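Local structure of putative metal resistance protein (Proteus mirabilis, 6C29) at residues Arg19-Lys24 and Ala135-Gln140; Val30-Glu35 and Phe93-Lys98; His179-Tyr184 and Pro196-Lys201; Leu169-Glu174 and Asp203-Thr208; Val36-Gly41 and Leu111-Asn116. The protein primes the disulfide isomerase ScsC through ScsB's N-terminal periplasmic module of tandem immunoglobulin folds, probably by protein-disulfide reduction. One frame throughout, in Å; residues are numbered along the deposited sequence.

Contact 1 of 5, residues Arg19-Lys24 and Ala135-Gln140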
# COMPACT_ATOMS: atom_id res chain seq x y z
N ARG A 19 8.52 11.00 -9.75
CA ARG A 19 8.10 11.34 -11.11
C ARG A 19 6.68 10.90 -11.30
O ARG A 19 6.35 9.79 -10.93
CB ARG A 19 8.99 10.64 -12.14
CG ARG A 19 8.52 10.83 -13.60
CD ARG A 19 9.53 10.19 -14.58
NE ARG A 19 9.12 10.26 -15.99
CZ ARG A 19 8.93 9.21 -16.79
NH1 ARG A 19 9.04 7.96 -16.34
NH2 ARG A 19 8.61 9.41 -18.07
N ALA A 20 5.84 11.76 -11.89
CA ALA A 20 4.50 11.39 -12.25
C ALA A 20 4.28 11.55 -13.74
O ALA A 20 4.76 12.52 -14.35
CB ALA A 20 3.50 12.21 -11.49
N THR A 21 3.56 10.60 -14.32
CA THR A 21 3.17 10.61 -15.72
C THR A 21 1.69 10.27 -15.79
O THR A 21 1.15 9.67 -14.87
CB THR A 21 3.96 9.63 -16.55
OG1 THR A 21 3.86 8.32 -15.96
CG2 THR A 21 5.42 10.07 -16.63
N ALA A 22 1.02 10.68 -16.85
CA ALA A 22 -0.41 10.50 -16.91
C ALA A 22 -0.96 10.43 -18.31
O ALA A 22 -0.34 10.90 -19.25
CB ALA A 22 -1.10 11.62 -16.14
N ASP A 23 -2.13 9.83 -18.41
CA ASP A 23 -2.88 9.72 -19.66
C ASP A 23 -4.35 9.99 -19.37
O ASP A 23 -4.89 9.45 -18.42
CB ASP A 23 -2.69 8.34 -20.25
CG ASP A 23 -3.23 8.22 -21.65
OD1 ASP A 23 -3.63 9.25 -22.23
OD2 ASP A 23 -3.25 7.08 -22.18
N LYS A 24 -4.97 10.86 -20.16
CA LYS A 24 -6.39 11.13 -20.01
C LYS A 24 -7.09 10.55 -21.21
O LYS A 24 -6.73 10.82 -22.35
CB LYS A 24 -6.69 12.63 -19.86
CG LYS A 24 -8.17 12.90 -19.60
CD LYS A 24 -8.46 14.31 -19.07
CE LYS A 24 -8.75 15.33 -20.12
NZ LYS A 24 -9.33 16.54 -19.46
N ALA A 135 5.75 7.33 -24.38
CA ALA A 135 5.54 6.22 -25.31
C ALA A 135 5.23 4.88 -24.63
O ALA A 135 4.38 4.11 -25.09
CB ALA A 135 6.75 6.06 -26.21
N ASP A 136 5.92 4.59 -23.54
CA ASP A 136 5.70 3.29 -22.93
C ASP A 136 4.88 3.36 -21.65
O ASP A 136 5.04 2.53 -20.76
CB ASP A 136 7.03 2.62 -22.69
CG ASP A 136 7.87 3.30 -21.66
OD1 ASP A 136 7.51 4.38 -21.15
OD2 ASP A 136 8.93 2.72 -21.38
N PHE A 137 3.98 4.33 -21.60
CA PHE A 137 3.13 4.51 -20.42
C PHE A 137 2.27 3.28 -20.13
O PHE A 137 2.19 2.87 -18.97
CB PHE A 137 2.24 5.75 -20.59
CG PHE A 137 1.36 6.02 -19.42
CD1 PHE A 137 1.84 6.69 -18.32
CD2 PHE A 137 0.03 5.63 -19.44
CE1 PHE A 137 1.03 6.95 -17.26
CE2 PHE A 137 -0.80 5.90 -18.36
CZ PHE A 137 -0.31 6.56 -17.28
N GLU A 138 1.62 2.70 -21.14
CA GLU A 138 0.70 1.57 -20.94
C GLU A 138 1.49 0.35 -20.40
O GLU A 138 1.05 -0.33 -19.46
CB GLU A 138 -0.03 1.24 -22.25
CG GLU A 138 -1.14 0.20 -22.13
CD GLU A 138 -2.37 0.69 -21.34
OE1 GLU A 138 -2.44 1.89 -20.98
OE2 GLU A 138 -3.28 -0.14 -21.08
N TRP A 139 2.68 0.12 -20.94
CA TRP A 139 3.54 -0.93 -20.43
C TRP A 139 3.95 -0.66 -18.99
O TRP A 139 3.91 -1.58 -18.16
CB TRP A 139 4.79 -1.06 -21.30
CG TRP A 139 5.78 -2.08 -20.81
CD1 TRP A 139 5.74 -3.45 -20.99
CD2 TRP A 139 6.98 -1.82 -20.07
NE1 TRP A 139 6.84 -4.04 -20.39
CE2 TRP A 139 7.61 -3.06 -19.81
CE3 TRP A 139 7.58 -0.65 -19.58
CZ2 TRP A 139 8.84 -3.16 -19.13
CZ3 TRP A 139 8.79 -0.77 -18.88
CH2 TRP A 139 9.40 -2.01 -18.67
N GLN A 140 4.40 0.57 -18.70
CA GLN A 140 4.77 0.91 -17.34
C GLN A 140 3.57 0.72 -16.41
O GLN A 140 3.75 0.20 -15.33
CB GLN A 140 5.29 2.36 -17.22
CG GLN A 140 6.69 2.62 -17.83
CD GLN A 140 7.40 3.78 -17.12
OE1 GLN A 140 6.81 4.49 -16.29
NE2 GLN A 140 8.68 3.97 -17.42
O HOH W 1 8.15 6.92 -19.06
O HOH W 2 5.24 6.38 -17.67
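Phe137 holds CG anti to its backbone nitrogen (chi1 -179°), which throws the ring from the first turn of helix 137-145 onto strand 16-24. There Thr21 has turned OG1 into the space between its own N and carbonyl carbon (chi1 54°), beside the ring. The hydroxyl lies in the plane of the ring at its edge, with Thr21 OG1 3.4 Å from Phe137 CE1, and therefore meets C-H bonds rather than the pi cloud. Ala22 passes its backbone over one face, and Asp23 CB reaches 3.6 Å from CE2 of Phe137. A large apolar ring suits this seat: helix 137-145, which follows the first immunoglobulin-type unit, is thereby pressed against the outermost strand of a four-stranded sheet, whose far side pairs with the N-terminal residues. One turn on, chemistry becomes polar. A water donates to Gln140 OE1 at 2.8 Å and is hydrogen-bonded to Thr21 OG1 at 2.9 Å. The extended chain of Arg19 carries its guanidinium, with Thr21 CG2 over one face, toward the rim, across the Gln140 amide, planes 85° apart. Arg19 NH2 donates to a second water 2.7 Å away. The guanidinium's strongest partner is Glu35, salt-bridged through NH1; NE is salt-bridged to Asp4.

Contact 2 of 5, residues Val30-Glu35 and Phe93-Lys98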
# COMPACT_ATOMS: atom_id res chain seq x y z
N VAL A 30 -8.48 9.67 -15.86
CA VAL A 30 -7.05 9.86 -15.87
C VAL A 30 -6.36 8.68 -15.17
O VAL A 30 -6.76 8.28 -14.09
CB VAL A 30 -6.62 11.19 -15.19
CG1 VAL A 30 -5.18 11.44 -15.38
CG2 VAL A 30 -7.42 12.36 -15.76
N LYS A 31 -5.33 8.15 -15.82
CA LYS A 31 -4.42 7.18 -15.22
C LYS A 31 -3.12 7.92 -14.94
O LYS A 31 -2.61 8.65 -15.80
CB LYS A 31 -4.18 6.01 -16.17
CG LYS A 31 -5.39 5.11 -16.31
CD LYS A 31 -5.23 4.08 -17.43
CE LYS A 31 -4.08 3.12 -17.25
NZ LYS A 31 -4.13 2.14 -18.37
N ILE A 32 -2.60 7.73 -13.73
CA ILE A 32 -1.38 8.37 -13.26
C ILE A 32 -0.45 7.30 -12.71
O ILE A 32 -0.89 6.40 -11.98
CB ILE A 32 -1.71 9.39 -12.17
CG1 ILE A 32 -2.60 10.49 -12.75
CG2 ILE A 32 -0.47 10.00 -11.59
CD1 ILE A 32 -3.50 11.05 -11.73
N LEU A 33 0.83 7.39 -13.04
CA LEU A 33 1.85 6.57 -12.42
C LEU A 33 2.73 7.46 -11.61
O LEU A 33 3.31 8.39 -12.14
CB LEU A 33 2.71 5.84 -13.44
CG LEU A 33 2.08 4.62 -14.08
CD1 LEU A 33 2.94 4.12 -15.21
CD2 LEU A 33 1.91 3.50 -13.03
N LEU A 34 2.84 7.17 -10.33
CA LEU A 34 3.71 7.90 -9.43
C LEU A 34 4.91 7.03 -9.09
O LEU A 34 4.77 6.06 -8.36
CB LEU A 34 2.98 8.30 -8.16
CG LEU A 34 3.84 8.98 -7.14
CD1 LEU A 34 4.33 10.33 -7.67
CD2 LEU A 34 3.04 9.17 -5.85
N GLU A 35 6.09 7.35 -9.61
CA GLU A 35 7.30 6.60 -9.34
C GLU A 35 8.05 7.27 -8.19
O GLU A 35 8.19 8.50 -8.17
CB GLU A 35 8.22 6.58 -10.57
CG GLU A 35 7.61 5.94 -11.79
CD GLU A 35 8.46 6.19 -13.04
OE1 GLU A 35 9.44 5.44 -13.28
OE2 GLU A 35 8.20 7.21 -13.73
N PHE A 93 3.28 3.70 -7.81
CA PHE A 93 1.88 3.69 -7.46
C PHE A 93 1.02 4.00 -8.69
O PHE A 93 1.09 5.10 -9.22
CB PHE A 93 1.60 4.72 -6.36
CG PHE A 93 2.36 4.49 -5.09
CD1 PHE A 93 2.03 3.46 -4.25
CD2 PHE A 93 3.42 5.32 -4.73
CE1 PHE A 93 2.72 3.23 -3.09
CE2 PHE A 93 4.12 5.09 -3.55
CZ PHE A 93 3.76 4.04 -2.73
N PRO A 94 0.22 3.03 -9.16
CA PRO A 94 -0.82 3.35 -10.14
C PRO A 94 -2.02 3.99 -9.48
O PRO A 94 -2.49 3.48 -8.46
CB PRO A 94 -1.18 2.00 -10.75
CG PRO A 94 -0.40 0.95 -9.97
CD PRO A 94 0.17 1.62 -8.77
N ILE A 95 -2.49 5.09 -10.05
CA ILE A 95 -3.59 5.88 -9.54
C ILE A 95 -4.57 6.10 -10.69
O ILE A 95 -4.17 6.19 -11.85
CB ILE A 95 -3.07 7.20 -9.00
CG1 ILE A 95 -2.11 6.94 -7.83
CG2 ILE A 95 -4.21 8.08 -8.54
CD1 ILE A 95 -1.20 8.10 -7.53
N GLU A 96 -5.86 6.11 -10.37
CA GLU A 96 -6.89 6.41 -11.35
C GLU A 96 -7.81 7.48 -10.79
O GLU A 96 -8.17 7.43 -9.62
CB GLU A 96 -7.68 5.15 -11.71
CG GLU A 96 -6.87 4.12 -12.50
CD GLU A 96 -7.63 2.84 -12.82
OE1 GLU A 96 -8.33 2.80 -13.85
OE2 GLU A 96 -7.52 1.85 -12.04
N LEU A 97 -8.19 8.42 -11.65
CA LEU A 97 -9.08 9.54 -11.31
C LEU A 97 -10.18 9.61 -12.36
O LEU A 97 -9.94 9.30 -13.52
CB LEU A 97 -8.37 10.90 -11.29
CG LEU A 97 -7.13 11.13 -10.46
CD1 LEU A 97 -6.68 12.55 -10.69
CD2 LEU A 97 -7.39 10.91 -8.99
N LYS A 98 -11.38 9.94 -11.91
CA LYS A 98 -12.52 10.20 -12.81
C LYS A 98 -12.99 11.65 -12.70
O LYS A 98 -12.68 12.35 -11.74
CB LYS A 98 -13.66 9.23 -12.54
CG LYS A 98 -13.33 7.80 -12.93
CD LYS A 98 -14.50 6.90 -12.70
CE LYS A 98 -14.19 5.47 -13.10
NZ LYS A 98 -15.31 4.59 -12.69
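Ile32 and Leu97 meet through their methyl ends, CD1 of Ile32 lying 3.7 Å from CD1 of Leu97. On the same face CB of Ile32 lies 4.1 Å from CB of Ile95. Leu34 lies alongside Phe93, both pointing the same way, with CD2 to CD2 at 4.0 Å. Branched and aromatic residues fill this buried face. On the other face Leu33 CD2 rests 4.1 Å from CB of Pro94, whose lack of an N-H loses no bond to strand 30-38, since the pair is non-hydrogen-bonded. Six backbone bonds fix the register, among them Ile32 N to Ile95 O at 2.9 Å. Farther out, Ile58 and Trp60 of strand 57-60, with Leu105 and Leu109 of strand 104-114, pack on the isoleucine face, while Tyr141 of helix 137-145 covers Leu33 and Pro94. Lys31 is salt-bridged to Glu138, and Glu96 is hydrogen-bonded to His70. This is the arrangement of a beta sandwich, here that of the first immunoglobulin-type domain.

Contact 3 of 5, residues His179-Tyr184 and Pro196-Lys201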
# COMPACT_ATOMS: atom_id res chain seq x y z
N HIS A 179 4.43 -22.27 1.18
CA HIS A 179 5.87 -22.37 1.08
C HIS A 179 6.61 -21.33 1.91
O HIS A 179 7.32 -21.66 2.85
CB HIS A 179 6.26 -22.29 -0.41
CG HIS A 179 5.66 -23.39 -1.22
ND1 HIS A 179 4.81 -23.17 -2.28
CD2 HIS A 179 5.73 -24.73 -1.07
CE1 HIS A 179 4.42 -24.33 -2.78
NE2 HIS A 179 4.97 -25.30 -2.07
N GLN A 180 6.45 -20.06 1.55
CA GLN A 180 7.06 -18.97 2.29
C GLN A 180 6.09 -17.81 2.40
O GLN A 180 6.33 -16.76 1.82
CB GLN A 180 8.36 -18.49 1.61
CG GLN A 180 9.47 -19.53 1.58
CD GLN A 180 10.76 -18.97 1.03
OE1 GLN A 180 11.37 -19.57 0.15
NE2 GLN A 180 11.19 -17.83 1.57
N PRO A 181 5.00 -17.98 3.13
CA PRO A 181 4.00 -16.93 3.19
C PRO A 181 4.39 -15.74 4.00
O PRO A 181 5.20 -15.81 4.92
CB PRO A 181 2.81 -17.64 3.83
CG PRO A 181 3.42 -18.73 4.65
CD PRO A 181 4.60 -19.20 3.84
N ASN A 182 3.79 -14.61 3.63
CA ASN A 182 3.85 -13.41 4.43
C ASN A 182 2.45 -12.86 4.52
O ASN A 182 1.61 -13.13 3.65
CB ASN A 182 4.79 -12.35 3.84
CG ASN A 182 6.22 -12.70 4.06
OD1 ASN A 182 6.73 -12.58 5.17
ND2 ASN A 182 6.89 -13.16 3.01
N ILE A 183 2.20 -12.07 5.56
CA ILE A 183 0.93 -11.39 5.73
C ILE A 183 1.18 -9.96 6.21
O ILE A 183 2.07 -9.68 7.02
CB ILE A 183 0.01 -12.15 6.70
CG1 ILE A 183 -1.41 -11.57 6.66
CG2 ILE A 183 0.57 -12.13 8.08
CD1 ILE A 183 -2.45 -12.50 7.31
N TYR A 184 0.36 -9.06 5.68
CA TYR A 184 0.42 -7.63 5.94
C TYR A 184 -0.98 -7.18 6.27
O TYR A 184 -1.88 -7.28 5.45
CB TYR A 184 0.95 -6.90 4.72
CG TYR A 184 2.23 -7.53 4.22
CD1 TYR A 184 3.43 -7.25 4.84
CD2 TYR A 184 2.23 -8.38 3.16
CE1 TYR A 184 4.61 -7.85 4.43
CE2 TYR A 184 3.39 -8.98 2.70
CZ TYR A 184 4.59 -8.71 3.34
OH TYR A 184 5.77 -9.28 2.90
N PRO A 196 3.06 -10.28 12.96
CA PRO A 196 2.31 -11.54 12.79
C PRO A 196 3.19 -12.75 13.00
O PRO A 196 4.33 -12.74 12.53
CB PRO A 196 1.83 -11.49 11.34
CG PRO A 196 1.89 -10.08 10.96
CD PRO A 196 3.00 -9.46 11.73
N GLN A 197 2.69 -13.76 13.71
CA GLN A 197 3.37 -15.05 13.85
C GLN A 197 2.69 -16.10 13.01
O GLN A 197 1.53 -16.39 13.21
CB GLN A 197 3.39 -15.54 15.29
CG GLN A 197 4.08 -14.59 16.23
CD GLN A 197 4.18 -15.07 17.67
OE1 GLN A 197 3.89 -16.23 18.00
NE2 GLN A 197 4.59 -14.16 18.54
N LEU A 198 3.41 -16.64 12.05
CA LEU A 198 2.87 -17.56 11.05
C LEU A 198 3.39 -18.97 11.25
O LEU A 198 4.58 -19.17 11.47
CB LEU A 198 3.24 -17.11 9.64
CG LEU A 198 2.46 -15.91 9.09
CD1 LEU A 198 2.83 -14.65 9.82
CD2 LEU A 198 2.73 -15.76 7.58
N THR A 199 2.48 -19.93 11.18
CA THR A 199 2.78 -21.35 11.22
C THR A 199 2.01 -22.05 10.15
O THR A 199 0.79 -21.90 10.08
CB THR A 199 2.41 -22.00 12.56
OG1 THR A 199 3.07 -21.28 13.61
CG2 THR A 199 2.89 -23.45 12.58
N ALA A 200 2.69 -22.80 9.27
CA ALA A 200 2.01 -23.50 8.19
C ALA A 200 2.32 -24.97 8.17
O ALA A 200 3.45 -25.38 8.45
CB ALA A 200 2.36 -22.88 6.86
N LYS A 201 1.31 -25.77 7.84
CA LYS A 201 1.48 -27.19 7.57
C LYS A 201 0.53 -27.58 6.46
O LYS A 201 -0.67 -27.33 6.54
CB LYS A 201 1.24 -28.04 8.81
CG LYS A 201 1.62 -29.48 8.53
CD LYS A 201 1.54 -30.39 9.71
CE LYS A 201 2.20 -31.71 9.36
NZ LYS A 201 2.23 -32.63 10.53
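Leu198 reaches across to Pro181 and Ile183 from strand 191-201. Its CB points toward segment 179-184, and CG then leans beside the backbone N, anti to the carbonyl carbon (chi1 -75°); the second torsion (chi2 69°) turns the fork. CD1 takes one branch to Ile183, stopping 3.8 Å from CG2. CD2 takes the other and lies against Pro181, 3.6 Å from the carbonyl O and 4.2 Å from CB of that proline; the same methyl also touches Asn182 at CA, 4.1 Å away. A leucine fits because its fork serves two neighbours at once. The isoleucine CG2 is shared: it also presses on Pro196, 3.6 Å from CB, the proline ring and the leucine methyl lying on the same side of it. Ile183 can offer this methyl because CG2 stands between its own N and carbonyl carbon, while CG1 (chi1 -169°) carries CD1 to Leu169. No hydrogen bond crosses. Each strand bonds within its own sheet, 182-186 beside 226-233 and 191-201 beside 204-213; Leu205 of strand 204-213 touches both Pro181 and Leu198, and Phe229 packs against Ile183. The two facing sheets form the beta sandwich of the second immunoglobulin-type domain.

Contact 4 of 5, residues Leu169-Glu174 and Asp203-Thr208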
# COMPACT_ATOMS: atom_id res chain seq x y z
N LEU A 169 -5.96 -16.07 12.91
CA LEU A 169 -6.48 -16.38 11.59
C LEU A 169 -6.15 -17.80 11.20
O LEU A 169 -5.09 -18.33 11.54
CB LEU A 169 -5.88 -15.47 10.51
CG LEU A 169 -5.80 -13.97 10.73
CD1 LEU A 169 -5.16 -13.27 9.50
CD2 LEU A 169 -7.14 -13.40 11.03
N SER A 170 -7.05 -18.38 10.41
CA SER A 170 -6.82 -19.67 9.80
C SER A 170 -7.12 -19.52 8.33
O SER A 170 -8.22 -19.12 7.96
CB SER A 170 -7.71 -20.74 10.45
OG SER A 170 -7.78 -21.89 9.65
N LEU A 171 -6.11 -19.79 7.49
CA LEU A 171 -6.18 -19.55 6.06
C LEU A 171 -5.88 -20.83 5.31
O LEU A 171 -4.84 -21.46 5.53
CB LEU A 171 -5.19 -18.46 5.64
CG LEU A 171 -5.28 -17.16 6.42
CD1 LEU A 171 -4.20 -16.19 5.99
CD2 LEU A 171 -6.63 -16.50 6.21
N GLN A 172 -6.76 -21.20 4.40
CA GLN A 172 -6.58 -22.40 3.61
C GLN A 172 -6.08 -22.04 2.22
O GLN A 172 -6.66 -21.20 1.54
CB GLN A 172 -7.89 -23.17 3.48
CG GLN A 172 -7.71 -24.44 2.66
CD GLN A 172 -9.01 -25.21 2.48
OE1 GLN A 172 -10.04 -24.64 2.10
NE2 GLN A 172 -8.95 -26.51 2.71
N ARG A 173 -4.99 -22.67 1.80
CA ARG A 173 -4.47 -22.45 0.47
C ARG A 173 -5.39 -23.12 -0.55
O ARG A 173 -5.85 -24.22 -0.32
CB ARG A 173 -3.06 -22.97 0.34
CG ARG A 173 -2.37 -22.46 -0.92
CD ARG A 173 -0.89 -22.74 -0.97
NE ARG A 173 -0.37 -22.48 -2.32
CZ ARG A 173 0.71 -21.78 -2.61
NH1 ARG A 173 1.43 -21.23 -1.65
NH2 ARG A 173 1.08 -21.62 -3.88
N GLU A 174 -5.68 -22.44 -1.65
CA GLU A 174 -6.65 -22.95 -2.64
C GLU A 174 -6.14 -24.23 -3.30
O GLU A 174 -6.85 -25.23 -3.42
CB GLU A 174 -6.91 -21.90 -3.72
CG GLU A 174 -8.00 -22.31 -4.72
CD GLU A 174 -8.19 -21.33 -5.87
OE1 GLU A 174 -7.80 -20.15 -5.76
OE2 GLU A 174 -8.77 -21.76 -6.90
N ASP A 203 -1.74 -27.29 3.51
CA ASP A 203 -2.51 -26.15 2.98
C ASP A 203 -3.07 -25.23 4.05
O ASP A 203 -3.81 -24.31 3.73
CB ASP A 203 -3.65 -26.66 2.10
CG ASP A 203 -4.74 -27.37 2.87
OD1 ASP A 203 -4.66 -27.55 4.10
OD2 ASP A 203 -5.73 -27.77 2.22
N HIS A 204 -2.66 -25.43 5.30
CA HIS A 204 -3.17 -24.67 6.43
C HIS A 204 -2.14 -23.68 6.95
O HIS A 204 -1.00 -24.04 7.27
CB HIS A 204 -3.60 -25.63 7.54
CG HIS A 204 -4.04 -24.95 8.78
ND1 HIS A 204 -5.18 -24.18 8.86
CD2 HIS A 204 -3.47 -24.90 10.01
CE1 HIS A 204 -5.29 -23.68 10.08
NE2 HIS A 204 -4.27 -24.11 10.80
N LEU A 205 -2.56 -22.42 7.02
CA LEU A 205 -1.75 -21.35 7.59
C LEU A 205 -2.44 -20.73 8.80
O LEU A 205 -3.57 -20.25 8.68
CB LEU A 205 -1.49 -20.30 6.51
CG LEU A 205 -0.77 -19.01 6.92
CD1 LEU A 205 0.58 -19.27 7.45
CD2 LEU A 205 -0.68 -18.05 5.75
N SER A 206 -1.77 -20.75 9.94
CA SER A 206 -2.27 -20.13 11.16
C SER A 206 -1.47 -18.86 11.41
O SER A 206 -0.25 -18.84 11.25
CB SER A 206 -2.16 -21.09 12.34
OG SER A 206 -2.60 -20.47 13.53
N VAL A 207 -2.17 -17.81 11.80
CA VAL A 207 -1.58 -16.52 12.09
C VAL A 207 -2.03 -16.03 13.44
O VAL A 207 -3.23 -16.09 13.74
CB VAL A 207 -1.98 -15.48 11.03
CG1 VAL A 207 -1.26 -14.19 11.24
CG2 VAL A 207 -1.74 -16.01 9.60
N THR A 208 -1.12 -15.56 14.27
CA THR A 208 -1.53 -14.89 15.49
C THR A 208 -0.90 -13.52 15.53
O THR A 208 0.26 -13.32 15.13
CB THR A 208 -1.16 -15.71 16.74
OG1 THR A 208 0.25 -15.66 16.95
CG2 THR A 208 -1.60 -17.16 16.57
O HOH W 3 -5.22 -20.48 13.50
O HOH W 4 -6.74 -26.94 -0.23
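Leu169 and Val207 stand side by side and point the same way, their CB atoms 3.9 Å apart. Leu171 and Leu205 repeat the arrangement, with CD1 of Leu171 4.0 Å from CD2 of Leu205. These two leucines meet with different first torsions: CG of Leu171 sits beside its backbone N (chi1 -52°), that of Leu205 beside its carbonyl carbon (chi1 174°). All four are buried on one face, where Phe229 of strand 226-233 packs on Leu169 and Leu171. The other face, with Ser170, Gln172, His204 and Ser206, is polar, as suits a more exposed surface. In one of its two conformers Ser170 places OG at the edge of the His204 ring, in its plane. Gln172 also runs alongside Asp203, just before strand 204-213, amide and carboxylate planes 66° apart, joined by only a weak hydrogen bond, NE2 of Gln172 to OD2 of Asp203 at 3.5 Å; the amide oxygen has a firmer partner in Ser156. Arg173 N donates to Asp203 O over 2.8 Å, while its extended side chain leads away to salt bridges with Asp233 and Asp234. Antiparallel strands 166-173 and 204-213 are the central pair of the four-stranded sheet in the second immunoglobulin-type domain, apolar inward and polar outward as in a beta sandwich.

Contact 5 of 5, residues Val36-Gly41 and Leu111-Asn116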
# COMPACT_ATOMS: atom_id res chain seq x y z
N VAL A 36 8.53 6.46 -7.26
CA VAL A 36 9.33 6.91 -6.15
C VAL A 36 10.61 6.12 -6.10
O VAL A 36 10.58 4.90 -6.01
CB VAL A 36 8.59 6.77 -4.84
CG1 VAL A 36 9.44 7.24 -3.70
CG2 VAL A 36 7.28 7.55 -4.87
N GLN A 37 11.75 6.82 -6.18
CA GLN A 37 13.09 6.23 -6.09
C GLN A 37 13.75 6.67 -4.79
O GLN A 37 13.87 7.87 -4.57
CB GLN A 37 13.97 6.68 -7.26
CG GLN A 37 13.68 6.00 -8.59
CD GLN A 37 14.40 4.66 -8.78
OE1 GLN A 37 15.45 4.41 -8.18
NE2 GLN A 37 13.82 3.80 -9.61
N LEU A 38 14.21 5.72 -3.99
CA LEU A 38 14.74 5.99 -2.66
C LEU A 38 16.22 5.66 -2.55
O LEU A 38 16.67 4.64 -3.07
CB LEU A 38 14.00 5.13 -1.67
CG LEU A 38 12.49 5.37 -1.66
CD1 LEU A 38 11.80 4.19 -0.99
CD2 LEU A 38 12.17 6.62 -0.89
N ALA A 39 16.96 6.49 -1.85
CA ALA A 39 18.35 6.14 -1.52
C ALA A 39 18.46 4.99 -0.53
O ALA A 39 17.52 4.71 0.21
CB ALA A 39 19.05 7.33 -0.97
N PRO A 40 19.63 4.31 -0.51
CA PRO A 40 19.78 3.19 0.41
C PRO A 40 19.52 3.57 1.86
O PRO A 40 19.94 4.62 2.33
CB PRO A 40 21.25 2.77 0.20
CG PRO A 40 21.51 3.11 -1.22
CD PRO A 40 20.75 4.39 -1.47
N GLY A 41 18.79 2.69 2.53
CA GLY A 41 18.44 2.86 3.92
C GLY A 41 17.12 3.58 4.14
O GLY A 41 16.63 3.57 5.25
N LEU A 111 5.07 12.99 0.62
CA LEU A 111 5.79 11.74 0.64
C LEU A 111 6.39 11.51 1.99
O LEU A 111 7.12 12.36 2.52
CB LEU A 111 6.90 11.72 -0.41
CG LEU A 111 7.70 10.41 -0.46
CD1 LEU A 111 6.85 9.28 -0.99
CD2 LEU A 111 8.91 10.64 -1.37
N SER A 112 6.07 10.38 2.59
CA SER A 112 6.72 9.96 3.81
C SER A 112 7.89 9.04 3.51
O SER A 112 7.77 8.10 2.68
CB SER A 112 5.72 9.25 4.68
OG SER A 112 5.10 8.28 3.86
N THR A 113 9.03 9.32 4.11
CA THR A 113 10.19 8.45 3.97
C THR A 113 10.70 8.20 5.36
O THR A 113 10.55 9.04 6.26
CB THR A 113 11.28 9.05 3.05
OG1 THR A 113 11.67 10.35 3.50
CG2 THR A 113 10.77 9.16 1.58
N CYS A 114 11.32 7.05 5.54
CA CYS A 114 11.80 6.65 6.85
C CYS A 114 13.14 5.96 6.82
O CYS A 114 13.38 5.09 5.99
CB CYS A 114 10.79 5.73 7.50
SG CYS A 114 11.38 5.08 9.08
N SER A 115 13.99 6.34 7.75
CA SER A 115 15.19 5.57 7.97
C SER A 115 15.08 5.07 9.42
O SER A 115 14.72 3.91 9.65
CB SER A 115 16.43 6.42 7.66
OG SER A 115 17.63 5.65 7.62
N ASN A 116 15.34 5.95 10.36
CA ASN A 116 14.96 5.76 11.77
C ASN A 116 14.04 6.88 12.27
O ASN A 116 13.59 6.86 13.41
CB ASN A 116 16.18 5.72 12.66
CG ASN A 116 16.89 7.07 12.74
OD1 ASN A 116 17.15 7.72 11.72
ND2 ASN A 116 17.16 7.51 13.96
O HOH W 5 17.78 2.60 7.50
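Leu38 and Thr113 meet through methyl groups, CD2 of the leucine 3.8 Å from CG2 of the threonine, and make the closer of two apolar touches. The side chains slide past each other in opposite directions. Thr113 can offer its methyl because OG1 is turned between N and the carbonyl carbon (chi1 55°), where it is hydrogen-bonded to His15 NE2; threonine thus gives carbon to one neighbour and oxygen to another. Val36 and Leu111 pass in the same manner, more loosely, with CG1 of the valine 4.2 Å from CD2 of the leucine. Both pairs lie between strands 30-38 and 104-114, which belong to different sheets, and the touching parts run only 14° apart. Val18 of strand 16-24 packs on both Val36 and Leu111. Toward the exposed end the packing gives way to water. Gly41 O accepts from a water 2.7 Å away, and that water is also within 3.1 Å of Ser115 OG, a less certain link because two conformers exist for this serine. Gly41 has positive phi (91°), at which a side chain would collide with the carbonyl oxygen before it, so a glycine suits this loop. Next to Ser115, Cys114 points away from segment 36-41 at the end of its strand; it probably belongs to the cysteine active site of this domain, as in the N-terminal immunoglobulin-type domain of DsbD.

Contacts 2 and 5 lie in the first immunoglobulin-type unit, contacts 3 and 4 in the second, and contact 1 sets the following helix against the first. Contacts 2 and 4, about 33 Å apart between centres, are the backbone-bonded strand pairs, contact 2 the more deeply buried, contact 4 polar on one face. Contacts 3 and 5 instead join facing sheets without direct backbone pairing, mainly through side chains, contact 3 at the surface and contact 5 running from the interior to water. Contact 1 brings a ring and waters to strand 16-24. Strand 30-38 serves both contacts 2 and 5, where Phe93 CE2 approaches Val36 CG2 to 4.2 Å, while Asp23 N of contact 1 probably bonds to Lys31 O of contact 2.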